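Local coordinates for gram-negative insecticidal protein (Chromobacterium piscinae, PDB 6FBM) that is an insecticidal toxin of the MACPF family that probably acts by forming pores in target-cell membranes, at residues E80-R85 / R97-S102; S310-D315 / S524-M529. All blocks are in the same frame, centred on the assembly; numbering follows the deposited sequence.

Interaction 1: residues E80-R85 / R97-S102; sequences EIEEYR and RYKLFS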
loop_
_atom_site.group_PDB
_atom_site.type_symbol
_atom_site.label_atom_id
_atom_site.label_comp_id
_atom_site.label_asym_id
_atom_site.label_seq_id
_atom_site.Cartn_x
_atom_site.Cartn_y
_atom_site.Cartn_z
ATOM N N GLU A 80 -28.365 41.958 -5.665
ATOM C CA GLU A 80 -29.532 41.783 -4.832
ATOM C C GLU A 80 -29.594 40.295 -4.446
ATOM O O GLU A 80 -29.724 39.438 -5.311
ATOM C CB GLU A 80 -30.752 42.296 -5.627
ATOM C CG GLU A 80 -32.142 41.864 -5.150
ATOM C CD GLU A 80 -32.328 41.998 -3.646
ATOM O OE1 GLU A 80 -31.834 43.007 -3.090
ATOM O OE2 GLU A 80 -32.957 41.106 -3.029
ATOM N N ILE A 81 -29.477 40.002 -3.148
ATOM C CA ILE A 81 -29.382 38.622 -2.646
ATOM C C ILE A 81 -30.543 37.724 -3.110
ATOM O O ILE A 81 -30.319 36.562 -3.468
ATOM C CB ILE A 81 -29.226 38.559 -1.110
ATOM C CG1 ILE A 81 -28.820 37.155 -0.625
ATOM C CG2 ILE A 81 -30.510 38.954 -0.393
ATOM C CD1 ILE A 81 -27.371 36.812 -0.890
ATOM N N GLU A 82 -31.768 38.255 -3.129
ATOM C CA GLU A 82 -32.931 37.465 -3.533
ATOM C C GLU A 82 -32.899 37.114 -5.016
ATOM O O GLU A 82 -33.420 36.076 -5.423
ATOM C CB GLU A 82 -34.248 38.194 -3.224
ATOM C CG GLU A 82 -34.479 38.551 -1.759
ATOM C CD GLU A 82 -34.245 37.404 -0.790
ATOM O OE1 GLU A 82 -33.584 37.635 0.257
ATOM O OE2 GLU A 82 -34.733 36.272 -1.074
ATOM N N GLU A 83 -32.305 37.979 -5.827
ATOM C CA GLU A 83 -32.179 37.702 -7.247
ATOM C C GLU A 83 -31.073 36.651 -7.443
ATOM O O GLU A 83 -31.206 35.756 -8.279
ATOM C CB GLU A 83 -31.899 38.988 -8.033
ATOM C CG GLU A 83 -31.839 38.806 -9.548
ATOM C CD GLU A 83 -31.410 40.076 -10.253
ATOM O OE1 GLU A 83 -30.233 40.146 -10.712
ATOM O OE2 GLU A 83 -32.232 41.036 -10.289
ATOM N N TYR A 84 -29.993 36.761 -6.676
ATOM C CA TYR A 84 -28.954 35.733 -6.675
ATOM C C TYR A 84 -29.532 34.348 -6.393
ATOM O O TYR A 84 -29.255 33.395 -7.114
ATOM C CB TYR A 84 -27.865 36.052 -5.639
ATOM C CG TYR A 84 -26.897 34.937 -5.429
ATOM C CD1 TYR A 84 -25.773 34.794 -6.236
ATOM C CD2 TYR A 84 -27.111 33.989 -4.429
ATOM C CE1 TYR A 84 -24.888 33.733 -6.043
ATOM C CE2 TYR A 84 -26.230 32.947 -4.223
ATOM C CZ TYR A 84 -25.121 32.823 -5.019
ATOM O OH TYR A 84 -24.261 31.786 -4.790
ATOM N N ARG A 85 -30.332 34.267 -5.337
ATOM C CA ARG A 85 -31.020 33.039 -4.968
ATOM C C ARG A 85 -31.877 32.484 -6.089
ATOM O O ARG A 85 -31.865 31.281 -6.316
ATOM C CB ARG A 85 -31.913 33.253 -3.753
ATOM C CG ARG A 85 -31.141 33.572 -2.497
ATOM C CD ARG A 85 -32.099 33.940 -1.400
ATOM N NE ARG A 85 -32.698 32.759 -0.821
ATOM C CZ ARG A 85 -33.705 32.753 0.053
ATOM N NH1 ARG A 85 -34.269 33.893 0.462
ATOM N NH2 ARG A 85 -34.145 31.588 0.524
ATOM N N ARG A 97 -41.249 29.195 -9.266
ATOM C CA ARG A 97 -40.186 30.179 -9.286
ATOM C C ARG A 97 -39.657 30.226 -7.864
ATOM O O ARG A 97 -39.601 31.288 -7.242
ATOM C CB ARG A 97 -40.727 31.543 -9.761
ATOM C CG ARG A 97 -41.340 31.552 -11.179
ATOM C CD ARG A 97 -42.530 32.546 -11.305
ATOM N NE ARG A 97 -43.495 32.321 -12.421
ATOM C CZ ARG A 97 -44.545 31.474 -12.433
ATOM N NH1 ARG A 97 -44.820 30.666 -11.404
ATOM N NH2 ARG A 97 -45.336 31.412 -13.516
ATOM N N TYR A 98 -39.280 29.055 -7.339
ATOM C CA TYR A 98 -38.823 28.951 -5.946
ATOM C C TYR A 98 -37.363 29.329 -5.823
ATOM O O TYR A 98 -36.563 29.094 -6.732
ATOM C CB TYR A 98 -39.053 27.539 -5.379
ATOM C CG TYR A 98 -40.508 27.192 -5.126
ATOM C CD1 TYR A 98 -41.147 27.572 -3.945
ATOM C CD2 TYR A 98 -41.261 26.519 -6.082
ATOM C CE1 TYR A 98 -42.488 27.285 -3.727
ATOM C CE2 TYR A 98 -42.613 26.241 -5.869
ATOM C CZ TYR A 98 -43.205 26.615 -4.681
ATOM O OH TYR A 98 -44.513 26.336 -4.461
ATOM N N LYS A 99 -37.025 29.925 -4.687
ATOM C CA LYS A 99 -35.636 30.112 -4.265
ATOM C C LYS A 99 -35.160 28.849 -3.550
ATOM O O LYS A 99 -35.505 28.590 -2.387
ATOM C CB LYS A 99 -35.505 31.337 -3.346
ATOM C CG LYS A 99 -35.970 32.630 -3.987
ATOM C CD LYS A 99 -36.026 33.793 -3.008
ATOM C CE LYS A 99 -36.960 34.858 -3.554
ATOM N NZ LYS A 99 -37.085 36.014 -2.622
ATOM N N LEU A 100 -34.355 28.074 -4.273
ATOM C CA LEU A 100 -33.870 26.783 -3.820
ATOM C C LEU A 100 -32.496 26.922 -3.239
ATOM O O LEU A 100 -31.884 27.982 -3.325
ATOM C CB LEU A 100 -33.819 25.806 -4.985
ATOM C CG LEU A 100 -35.107 25.584 -5.778
ATOM C CD1 LEU A 100 -34.838 24.652 -6.943
ATOM C CD2 LEU A 100 -36.192 25.015 -4.877
ATOM N N PHE A 101 -32.037 25.848 -2.620
ATOM C CA PHE A 101 -30.655 25.714 -2.156
ATOM C C PHE A 101 -30.236 26.783 -1.145
ATOM O O PHE A 101 -29.116 27.282 -1.184
ATOM C CB PHE A 101 -29.689 25.672 -3.354
ATOM C CG PHE A 101 -30.165 24.803 -4.474
ATOM C CD1 PHE A 101 -30.543 23.479 -4.238
ATOM C CD2 PHE A 101 -30.260 25.298 -5.762
ATOM C CE1 PHE A 101 -31.002 22.678 -5.271
ATOM C CE2 PHE A 101 -30.715 24.490 -6.806
ATOM C CZ PHE A 101 -31.094 23.180 -6.555
ATOM N N SER A 102 -31.141 27.099 -0.219
ATOM C CA SER A 102 -30.894 28.151 0.796
ATOM C C SER A 102 -29.702 27.838 1.702
ATOM O O SER A 102 -29.021 28.753 2.141
ATOM C CB SER A 102 -32.158 28.444 1.633
ATOM O OG SER A 102 -33.268 28.757 0.798
#
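The guanidinium of Arg85 has the side chain of Lys99 over one face, and Glu82 OE1 and Ser102 OG at its edge, in plane. Lys99 CD lies 3.8 Å above the guanidinium plane, toward the rim of the group, and is 3.9 Å from Arg85 NH1. The two side chains cross at about a right angle. CD is the lysine atom over the face, while NZ runs on to Glu82. Ser102 OG takes a hydrogen bond of 3.0 Å from Arg85 NH2, with an N-H...O angle of 144°. Glu82 stands one helical turn before Arg85. Its chain bends at chi2 (-49°), which curls the carboxylate back beside the helix to meet both cations. Glu82 OE2 receives Arg85 NH1 at 2.9 Å through its syn lone pair, although the oxygen is tilted 28° from the guanidinium plane. The same oxygen receives Lys99 NZ at 2.8 Å, here on the anti side. Lys99 is extended beyond CG and spans the gap to reach it. The shared carboxylate should offset the mutual repulsion of the two cations, whose Arg85 NH1 and Lys99 NZ atoms are 4.7 Å apart. Outside the two segments, Glu82 OE1 accepts from Ile311 N. Arg85 is also held from outside: NH2 donates to Ser307 O and NH1 to Gln309 O. The helix start is capped by Glu80, whose OE2 accepts from Glu82 N at 3.1 Å. On the loop side, Ser89 OG is hydrogen-bonded to both Arg85 O and Leu100 N. The arrangement is a salt-bridge network of Glu82, Arg85 and Lys99. It ties helix 81-88 to the loop leading into helix 102-108, within the MACPF domain.

Interaction 2: residues S310-D315 / S524-M529; sequences SIPKVD and SQHQGM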
loop_
_atom_site.group_PDB
_atom_site.type_symbol
_atom_site.label_atom_id
_atom_site.label_comp_id
_atom_site.label_asym_id
_atom_site.label_seq_id
_atom_site.Cartn_x
_atom_site.Cartn_y
_atom_site.Cartn_z
ATOM N N SER A 310 -37.450 36.178 2.837
ATOM C CA SER A 310 -36.336 37.020 2.418
ATOM C C SER A 310 -35.226 37.024 3.461
ATOM O O SER A 310 -35.461 36.823 4.662
ATOM C CB SER A 310 -36.799 38.447 2.165
ATOM O OG SER A 310 -37.421 38.526 0.888
ATOM N N ILE A 311 -34.005 37.245 2.980
ATOM C CA ILE A 311 -32.863 37.430 3.848
ATOM C C ILE A 311 -33.038 38.812 4.452
ATOM O O ILE A 311 -33.380 39.755 3.727
ATOM C CB ILE A 311 -31.535 37.368 3.066
ATOM C CG1 ILE A 311 -31.385 36.021 2.337
ATOM C CG2 ILE A 311 -30.335 37.638 3.977
ATOM C CD1 ILE A 311 -31.467 34.787 3.220
ATOM N N PRO A 312 -32.867 38.941 5.772
ATOM C CA PRO A 312 -32.939 40.274 6.366
ATOM C C PRO A 312 -31.790 41.181 5.884
ATOM O O PRO A 312 -30.645 40.725 5.802
ATOM C CB PRO A 312 -32.857 40.002 7.878
ATOM C CG PRO A 312 -32.302 38.624 8.024
ATOM C CD PRO A 312 -32.768 37.882 6.798
ATOM N N LYS A 313 -32.109 42.441 5.560
ATOM C CA LYS A 313 -31.130 43.375 5.012
ATOM C C LYS A 313 -30.887 44.559 5.939
ATOM O O LYS A 313 -31.803 45.031 6.607
ATOM C CB LYS A 313 -31.605 43.895 3.652
ATOM C CG LYS A 313 -31.889 42.834 2.606
ATOM C CD LYS A 313 -30.684 41.942 2.335
ATOM C CE LYS A 313 -29.438 42.712 1.876
ATOM N NZ LYS A 313 -28.470 41.861 1.153
ATOM N N VAL A 314 -29.636 45.018 5.968
ATOM C CA VAL A 314 -29.236 46.253 6.621
ATOM C C VAL A 314 -29.218 47.289 5.506
ATOM O O VAL A 314 -28.246 47.415 4.782
ATOM C CB VAL A 314 -27.834 46.110 7.257
ATOM C CG1 VAL A 314 -27.309 47.451 7.741
ATOM C CG2 VAL A 314 -27.900 45.120 8.403
ATOM N N ASP A 315 -30.325 48.011 5.363
ATOM C CA ASP A 315 -30.434 49.142 4.438
ATOM C C ASP A 315 -29.826 50.435 5.007
ATOM O O ASP A 315 -29.365 51.291 4.238
ATOM C CB ASP A 315 -31.905 49.366 4.076
ATOM C CG ASP A 315 -32.501 48.212 3.308
ATOM O OD1 ASP A 315 -31.963 47.848 2.252
ATOM O OD2 ASP A 315 -33.533 47.698 3.755
ATOM N N SER A 524 -29.293 45.367 16.431
ATOM C CA SER A 524 -29.587 44.362 17.456
ATOM C C SER A 524 -30.623 43.321 16.975
ATOM O O SER A 524 -30.712 42.255 17.573
ATOM C CB SER A 524 -30.065 45.025 18.766
ATOM O OG SER A 524 -31.446 45.403 18.668
ATOM N N GLN A 525 -31.371 43.625 15.911
ATOM C CA GLN A 525 -32.285 42.674 15.259
ATOM C C GLN A 525 -31.644 41.879 14.071
ATOM O O GLN A 525 -32.383 41.333 13.228
ATOM C CB GLN A 525 -33.525 43.400 14.755
ATOM C CG GLN A 525 -34.161 44.358 15.742
ATOM C CD GLN A 525 -35.494 44.879 15.199
ATOM O OE1 GLN A 525 -35.629 46.042 14.761
ATOM N NE2 GLN A 525 -36.505 44.016 15.228
ATOM N N HIS A 526 -30.308 41.850 13.987
ATOM C CA HIS A 526 -29.595 41.128 12.925
ATOM C C HIS A 526 -28.539 40.251 13.603
ATOM O O HIS A 526 -27.661 40.752 14.302
ATOM C CB HIS A 526 -28.921 42.085 11.912
ATOM C CG HIS A 526 -29.875 42.755 10.962
ATOM N ND1 HIS A 526 -30.274 42.183 9.777
ATOM C CD2 HIS A 526 -30.471 43.970 11.004
ATOM C CE1 HIS A 526 -31.111 43.009 9.164
ATOM N NE2 HIS A 526 -31.248 44.095 9.888
ATOM N N GLN A 527 -28.640 38.940 13.369
ATOM C CA GLN A 527 -27.827 37.977 14.134
ATOM C C GLN A 527 -26.398 37.963 13.601
ATOM O O GLN A 527 -26.188 37.990 12.387
ATOM C CB GLN A 527 -28.488 36.583 14.219
ATOM C CG GLN A 527 -28.455 35.676 12.984
ATOM C CD GLN A 527 -29.806 35.681 12.227
ATOM O OE1 GLN A 527 -30.361 36.753 11.956
ATOM N NE2 GLN A 527 -30.333 34.486 11.875
ATOM N N GLY A 528 -25.423 38.001 14.513
ATOM C CA GLY A 528 -24.004 37.885 14.178
ATOM C C GLY A 528 -23.364 39.125 13.578
ATOM O O GLY A 528 -22.577 39.012 12.623
ATOM N N MET A 529 -23.684 40.297 14.149
ATOM C CA MET A 529 -23.147 41.579 13.671
ATOM C C MET A 529 -22.692 42.482 14.829
ATOM O O MET A 529 -21.658 42.200 15.446
ATOM C CB MET A 529 -24.179 42.272 12.752
ATOM C CG MET A 529 -24.465 41.504 11.456
ATOM S SD MET A 529 -25.358 42.375 10.100
ATOM C CE MET A 529 -24.443 43.924 9.914
#
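The first torsions of His526 and Val314 bring a ring face and a methyl together. In His526, CG is anti to the carbonyl carbon (chi1 -74°), and the imidazole reaches across to residues 312-314. In Val314, chi1 of 171° places CG2 anti to its own carbonyl carbon, and this methyl sits over the imidazole. Val314 CG2 is 3.8 Å from the centroid of the His526 ring and only 6° off the ring normal, a centred CH-pi contact. Pro312 CB approaches His526 CE1 obliquely at 3.7 Å. Lys313 O is also oblique to the ring, 3.3 Å from His526 CE1. Its approach to NE2 has a poor angle and is not a hydrogen bond. The imidazole is instead held at ND1 by Gln115 OE1. Met529 CE lies 4.0 Å from Val314 CG2, so one methyl touches both the ring and the thioether end. Lys313 CB points away from the 524-529 segment; its NZ is hydrogen-bonded to Leu116 O and Gln114 O. No hydrogen bond joins the two segments directly. This is a surface contact between two loops, centred on a CH-pi pair. It pins the last modelled residues, after helix 516-524, against the loop between helix 300-304 and strand 318-321, beside helix 111-115 of the MACPF region.

Interactions 1 and 2 lie side by side, with centres about 17 Å apart, and they touch directly. Glu82 OE1 is 2.8 Å from Ile311 N, a probable hydrogen bond. The carboxylate that gathers the cations of 80-85 and 97-102 through OE2 therefore probably also holds the 310-315 loop through OE1. Ile81 CG2 adds packing at 3.9 Å from both Ile311 CB and Lys313 NZ. The loop 310-315 lies between helix 81-88 and the C-terminal residues 524-529. Along the chain, interaction 1 closes before interaction 2 opens. Interaction 1 is internal to the MACPF domain. Loop 310-315 touches it and, through interaction 2, meets the C-terminal residues.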